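Local coordinates for protein probable chitinase A (Chromobacterium violaceum, PDB 4TX8) that probably hydrolyses internal glycosidic bonds of chitin as a family 18 endochitinase, and carries a family 5/12 carbohydrate-binding module, at residues L252-G264 with N271-D285. Sequence-based numbering, arbitrary orientation.
Sequences LSMAPEHPYVQGG and NWGAYLPIIDGLRDD. With CA (calcium ion), chain D.
Pro256 and Met254 close on the ring of Tyr275 where strand 251-254 of the family 18 TIM barrel meets helix 276-281, the helix that leads on to strand 288-292 in one beta-alpha-beta unit. Pro256 CB sits over the centre of one ring face, a CH-pi contact 3.8 Å from the centroid of the Tyr275 ring; Ile278 CD1 covers the opposite face. The ring is thus clamped between the two, while the sulfur arrives in its plane: Met254 SD lies 3.8 Å from Tyr275 CE1, a Met-aromatic contact at the edge. With CG anti to the carbonyl carbon (chi1 -54°) and the chain extended beyond it, Met254 reaches on to place CE 3.7 Å from Leu282 CD1.

Val261 packs against the helix, its CG1 3.8 Å from both Leu276 CD2 and Ile279 CD1. At the far end, Asn271 CB rests over a face of the Tyr260 ring, and Pro259 CB lies over the five-membered ring of Trp272, offset toward the rim. Just past the end of the strand, Ala255 O binds calcium at 2.4 Å, in a site to which Asp218, Glu220 and a water also contribute. Two backbone bonds tie the 3-10 segment 258-260 to the turns that lead into helix 276-281: Gly273 N to Pro259 O, and Tyr275 N to Tyr260 O at 2.9 Å, with an N-H...O angle of 152°.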
loop_
_atom_site.group_PDB
_atom_site.type_symbol
_atom_site.label_atom_id
_atom_site.label_comp_id
_atom_site.label_asym_id
_atom_site.label_seq_id
_atom_site.Cartn_x
_atom_site.Cartn_y
_atom_site.Cartn_z
ATOM N N LEU A 252 7.366 -9.345 4.918
ATOM C CA LEU A 252 7.799 -8.007 5.304
ATOM C C LEU A 252 7.701 -7.037 4.137
ATOM O O LEU A 252 8.348 -7.225 3.109
ATOM C CB LEU A 252 9.235 -8.031 5.837
ATOM C CG LEU A 252 9.856 -6.658 6.118
ATOM C CD1 LEU A 252 9.083 -5.911 7.204
ATOM C CD2 LEU A 252 11.327 -6.792 6.494
ATOM N N SER A 253 6.890 -5.996 4.299
ATOM C CA SER A 253 6.823 -4.950 3.292
ATOM C C SER A 253 7.082 -3.581 3.903
ATOM O O SER A 253 6.930 -3.383 5.109
ATOM C CB SER A 253 5.470 -4.958 2.581
ATOM O OG SER A 253 4.415 -4.657 3.475
ATOM N N MET A 254 7.487 -2.645 3.054
ATOM C CA MET A 254 7.733 -1.272 3.467
ATOM C C MET A 254 7.048 -0.323 2.503
ATOM O O MET A 254 7.071 -0.538 1.291
ATOM C CB MET A 254 9.229 -0.965 3.508
ATOM C CG MET A 254 10.051 -1.911 4.360
ATOM S SD MET A 254 11.807 -1.582 4.135
ATOM C CE MET A 254 12.517 -2.825 5.227
ATOM N N ALA A 255 6.452 0.735 3.038
ATOM C CA ALA A 255 5.817 1.736 2.190
ATOM C C ALA A 255 6.252 3.155 2.541
ATOM O O ALA A 255 5.418 3.990 2.872
ATOM C CB ALA A 255 4.301 1.615 2.283
ATOM N N PRO A 256 7.560 3.443 2.454
ATOM C CA PRO A 256 7.991 4.802 2.787
ATOM C C PRO A 256 7.754 5.782 1.639
ATOM O O PRO A 256 7.730 5.379 0.478
ATOM C CB PRO A 256 9.484 4.632 3.065
ATOM C CG PRO A 256 9.884 3.482 2.220
ATOM C CD PRO A 256 8.691 2.592 2.043
ATOM N N GLU A 257 7.567 7.053 1.975
ATOM C CA GLU A 257 7.438 8.107 0.979
ATOM C C GLU A 257 8.796 8.346 0.333
ATOM O O GLU A 257 9.827 8.187 0.987
ATOM C CB GLU A 257 6.895 9.379 1.629
ATOM C CG GLU A 257 5.602 9.129 2.392
ATOM C CD GLU A 257 5.127 10.330 3.182
ATOM O OE1 GLU A 257 5.159 11.457 2.645
ATOM O OE2 GLU A 257 4.717 10.143 4.347
ATOM N N HIS A 258 8.808 8.731 -0.941
ATOM C CA HIS A 258 10.070 8.728 -1.683
ATOM C C HIS A 258 11.168 9.677 -1.156
ATOM O O HIS A 258 12.346 9.391 -1.370
ATOM C CB HIS A 258 9.815 8.977 -3.186
ATOM C CG HIS A 258 9.394 10.369 -3.545
ATOM N ND1 HIS A 258 10.242 11.453 -3.464
ATOM C CD2 HIS A 258 8.233 10.840 -4.061
ATOM C CE1 HIS A 258 9.610 12.537 -3.878
ATOM N NE2 HIS A 258 8.389 12.192 -4.247
ATOM N N PRO A 259 10.813 10.775 -0.450
ATOM C CA PRO A 259 11.941 11.513 0.141
ATOM C C PRO A 259 12.785 10.687 1.118
ATOM O O PRO A 259 13.985 10.941 1.244
ATOM C CB PRO A 259 11.255 12.668 0.877
ATOM C CG PRO A 259 10.000 12.893 0.123
ATOM C CD PRO A 259 9.548 11.526 -0.309
ATOM N N TYR A 260 12.172 9.713 1.786
ATOM C CA TYR A 260 12.888 8.872 2.744
ATOM C C TYR A 260 13.808 7.863 2.063
ATOM O O TYR A 260 14.679 7.278 2.709
ATOM C CB TYR A 260 11.904 8.119 3.643
ATOM C CG TYR A 260 11.132 8.992 4.604
ATOM C CD1 TYR A 260 10.007 9.694 4.187
ATOM C CD2 TYR A 260 11.519 9.104 5.933
ATOM C CE1 TYR A 260 9.292 10.491 5.070
ATOM C CE2 TYR A 260 10.813 9.894 6.820
ATOM C CZ TYR A 260 9.703 10.586 6.383
ATOM O OH TYR A 260 9.001 11.373 7.265
ATOM N N VAL A 261 13.607 7.649 0.765
ATOM C CA VAL A 261 14.367 6.637 0.040
ATOM C C VAL A 261 15.176 7.261 -1.100
ATOM O O VAL A 261 16.344 7.602 -0.915
ATOM C CB VAL A 261 13.439 5.535 -0.508
ATOM C CG1 VAL A 261 14.247 4.408 -1.141
ATOM C CG2 VAL A 261 12.579 4.983 0.616
ATOM N N GLN A 262 14.555 7.428 -2.266
ATOM C CA GLN A 262 15.265 7.954 -3.429
ATOM C C GLN A 262 15.726 9.394 -3.211
ATOM O O GLN A 262 16.646 9.862 -3.883
ATOM C CB GLN A 262 14.390 7.864 -4.681
ATOM C CG GLN A 262 14.101 6.433 -5.138
ATOM C CD GLN A 262 12.782 5.900 -4.601
ATOM O OE1 GLN A 262 12.249 6.416 -3.619
ATOM N NE2 GLN A 262 12.246 4.869 -5.252
ATOM N N GLY A 263 15.098 10.088 -2.265
ATOM C CA GLY A 263 15.522 11.428 -1.893
ATOM C C GLY A 263 16.981 11.480 -1.467
ATOM O O GLY A 263 17.645 12.504 -1.622
ATOM N N GLY A 264 17.479 10.363 -0.941
ATOM C CA GLY A 264 18.861 10.257 -0.504
ATOM C C GLY A 264 19.880 10.511 -1.599
ATOM O O GLY A 264 21.023 10.878 -1.322
ATOM N N ASN A 271 14.739 13.677 7.313
ATOM C CA ASN A 271 14.013 12.537 6.763
ATOM C C ASN A 271 14.581 12.040 5.438
ATOM O O ASN A 271 14.336 10.902 5.037
ATOM C CB ASN A 271 12.541 12.893 6.566
ATOM C CG ASN A 271 11.867 13.302 7.851
ATOM O OD1 ASN A 271 11.964 12.609 8.865
ATOM N ND2 ASN A 271 11.187 14.439 7.822
ATOM N N TRP A 272 15.330 12.894 4.750
ATOM C CA TRP A 272 15.748 12.579 3.391
ATOM C C TRP A 272 16.846 11.521 3.362
ATOM O O TRP A 272 17.917 11.687 3.951
ATOM C CB TRP A 272 16.167 13.862 2.661
ATOM C CG TRP A 272 14.953 14.599 2.168
ATOM C CD1 TRP A 272 13.938 15.100 2.932
ATOM C CD2 TRP A 272 14.601 14.874 0.803
ATOM N NE1 TRP A 272 12.986 15.681 2.132
ATOM C CE2 TRP A 272 13.368 15.558 0.821
ATOM C CE3 TRP A 272 15.212 14.617 -0.429
ATOM C CZ2 TRP A 272 12.733 15.988 -0.344
ATOM C CZ3 TRP A 272 14.581 15.047 -1.587
ATOM C CH2 TRP A 272 13.355 15.725 -1.535
ATOM N N GLY A 273 16.545 10.414 2.687
ATOM C CA GLY A 273 17.422 9.258 2.647
ATOM C C GLY A 273 17.437 8.449 3.934
ATOM O O GLY A 273 18.162 7.463 4.040
ATOM N N ALA A 274 16.622 8.851 4.908
ATOM C CA ALA A 274 16.700 8.287 6.256
ATOM C C ALA A 274 16.291 6.817 6.327
ATOM O O ALA A 274 16.643 6.120 7.275
ATOM C CB ALA A 274 15.850 9.109 7.217
ATOM N N TYR A 275 15.554 6.346 5.326
ATOM C CA TYR A 275 15.071 4.968 5.323
ATOM C C TYR A 275 16.073 3.985 4.723
ATOM O O TYR A 275 15.920 2.772 4.869
ATOM C CB TYR A 275 13.755 4.870 4.550
ATOM C CG TYR A 275 12.697 4.043 5.235
ATOM C CD1 TYR A 275 12.629 2.668 5.046
ATOM C CD2 TYR A 275 11.761 4.638 6.070
ATOM C CE1 TYR A 275 11.654 1.911 5.673
ATOM C CE2 TYR A 275 10.788 3.893 6.697
ATOM C CZ TYR A 275 10.737 2.530 6.497
ATOM O OH TYR A 275 9.764 1.789 7.125
ATOM N N LEU A 276 17.093 4.503 4.043
ATOM C CA LEU A 276 18.006 3.646 3.284
ATOM C C LEU A 276 18.765 2.611 4.137
ATOM O O LEU A 276 18.894 1.459 3.722
ATOM C CB LEU A 276 18.995 4.505 2.487
ATOM C CG LEU A 276 18.375 5.398 1.403
ATOM C CD1 LEU A 276 19.406 6.352 0.821
ATOM C CD2 LEU A 276 17.736 4.569 0.296
ATOM N N PRO A 277 19.270 2.996 5.326
ATOM C CA PRO A 277 19.905 1.922 6.103
ATOM C C PRO A 277 18.905 0.908 6.668
ATOM O O PRO A 277 19.294 -0.219 6.971
ATOM C CB PRO A 277 20.623 2.674 7.232
ATOM C CG PRO A 277 19.973 4.004 7.297
ATOM C CD PRO A 277 19.526 4.325 5.913
ATOM N N ILE A 278 17.638 1.292 6.798
ATOM C CA ILE A 278 16.605 0.356 7.233
ATOM C C ILE A 278 16.372 -0.706 6.158
ATOM O O ILE A 278 16.326 -1.903 6.448
ATOM C CB ILE A 278 15.278 1.075 7.552
ATOM C CG1 ILE A 278 15.473 2.062 8.706
ATOM C CG2 ILE A 278 14.185 0.067 7.887
ATOM C CD1 ILE A 278 14.254 2.918 8.997
ATOM N N ILE A 279 16.232 -0.254 4.915
ATOM C CA ILE A 279 16.124 -1.149 3.769
ATOM C C ILE A 279 17.353 -2.044 3.656
ATOM O O ILE A 279 17.240 -3.255 3.459
ATOM C CB ILE A 279 15.964 -0.366 2.452
ATOM C CG1 ILE A 279 14.710 0.509 2.496
ATOM C CG2 ILE A 279 15.920 -1.317 1.264
ATOM C CD1 ILE A 279 14.659 1.551 1.393
ATOM N N ASP A 280 18.530 -1.438 3.782
ATOM C CA ASP A 280 19.783 -2.166 3.624
ATOM C C ASP A 280 19.928 -3.245 4.693
ATOM O O ASP A 280 20.308 -4.376 4.395
ATOM C CB ASP A 280 20.974 -1.205 3.676
ATOM C CG ASP A 280 22.299 -1.910 3.467
ATOM O OD1 ASP A 280 22.389 -2.761 2.555
ATOM O OD2 ASP A 280 23.251 -1.619 4.223
ATOM N N GLY A 281 19.609 -2.893 5.934
ATOM C CA GLY A 281 19.699 -3.828 7.040
ATOM C C GLY A 281 18.723 -4.989 6.957
ATOM O O GLY A 281 18.974 -6.050 7.519
ATOM N N LEU A 282 17.611 -4.795 6.254
ATOM C CA LEU A 282 16.575 -5.822 6.169
ATOM C C LEU A 282 16.415 -6.410 4.768
ATOM O O LEU A 282 15.427 -7.092 4.494
ATOM C CB LEU A 282 15.230 -5.251 6.634
ATOM C CG LEU A 282 15.118 -4.911 8.120
ATOM C CD1 LEU A 282 13.857 -4.111 8.396
ATOM C CD2 LEU A 282 15.142 -6.182 8.958
ATOM N N ARG A 283 17.378 -6.157 3.885
ATOM C CA ARG A 283 17.223 -6.523 2.479
ATOM C C ARG A 283 17.046 -8.029 2.268
ATOM O O ARG A 283 16.345 -8.446 1.348
ATOM C CB ARG A 283 18.412 -6.014 1.649
ATOM C CG ARG A 283 19.752 -6.666 1.953
ATOM C CD ARG A 283 20.810 -6.240 0.936
ATOM N NE ARG A 283 20.947 -4.787 0.850
ATOM C CZ ARG A 283 20.657 -4.065 -0.231
ATOM N NH1 ARG A 283 20.218 -4.659 -1.333
ATOM N NH2 ARG A 283 20.812 -2.748 -0.213
ATOM N N ASP A 284 17.661 -8.841 3.124
ATOM C CA ASP A 284 17.525 -10.291 3.012
ATOM C C ASP A 284 16.128 -10.751 3.415
ATOM O O ASP A 284 15.690 -11.839 3.040
ATOM C CB ASP A 284 18.571 -11.004 3.873
ATOM C CG ASP A 284 19.987 -10.793 3.368
ATOM O OD1 ASP A 284 20.168 -10.640 2.141
ATOM O OD2 ASP A 284 20.920 -10.779 4.199
ATOM N N ASP A 285 15.430 -9.915 4.176
ATOM C CA ASP A 285 14.122 -10.276 4.711
ATOM C C ASP A 285 12.973 -9.575 3.994
ATOM O O ASP A 285 11.813 -9.950 4.157
ATOM C CB ASP A 285 14.068 -9.955 6.203
ATOM C CG ASP A 285 15.095 -10.732 6.998
ATOM O OD1 ASP A 285 15.140 -11.968 6.845
ATOM O OD2 ASP A 285 15.863 -10.108 7.761
HETATM CA CA CA D . 4.811 5.631 4.530
HETATM O O HOH W 1 3.417 7.666 5.161
#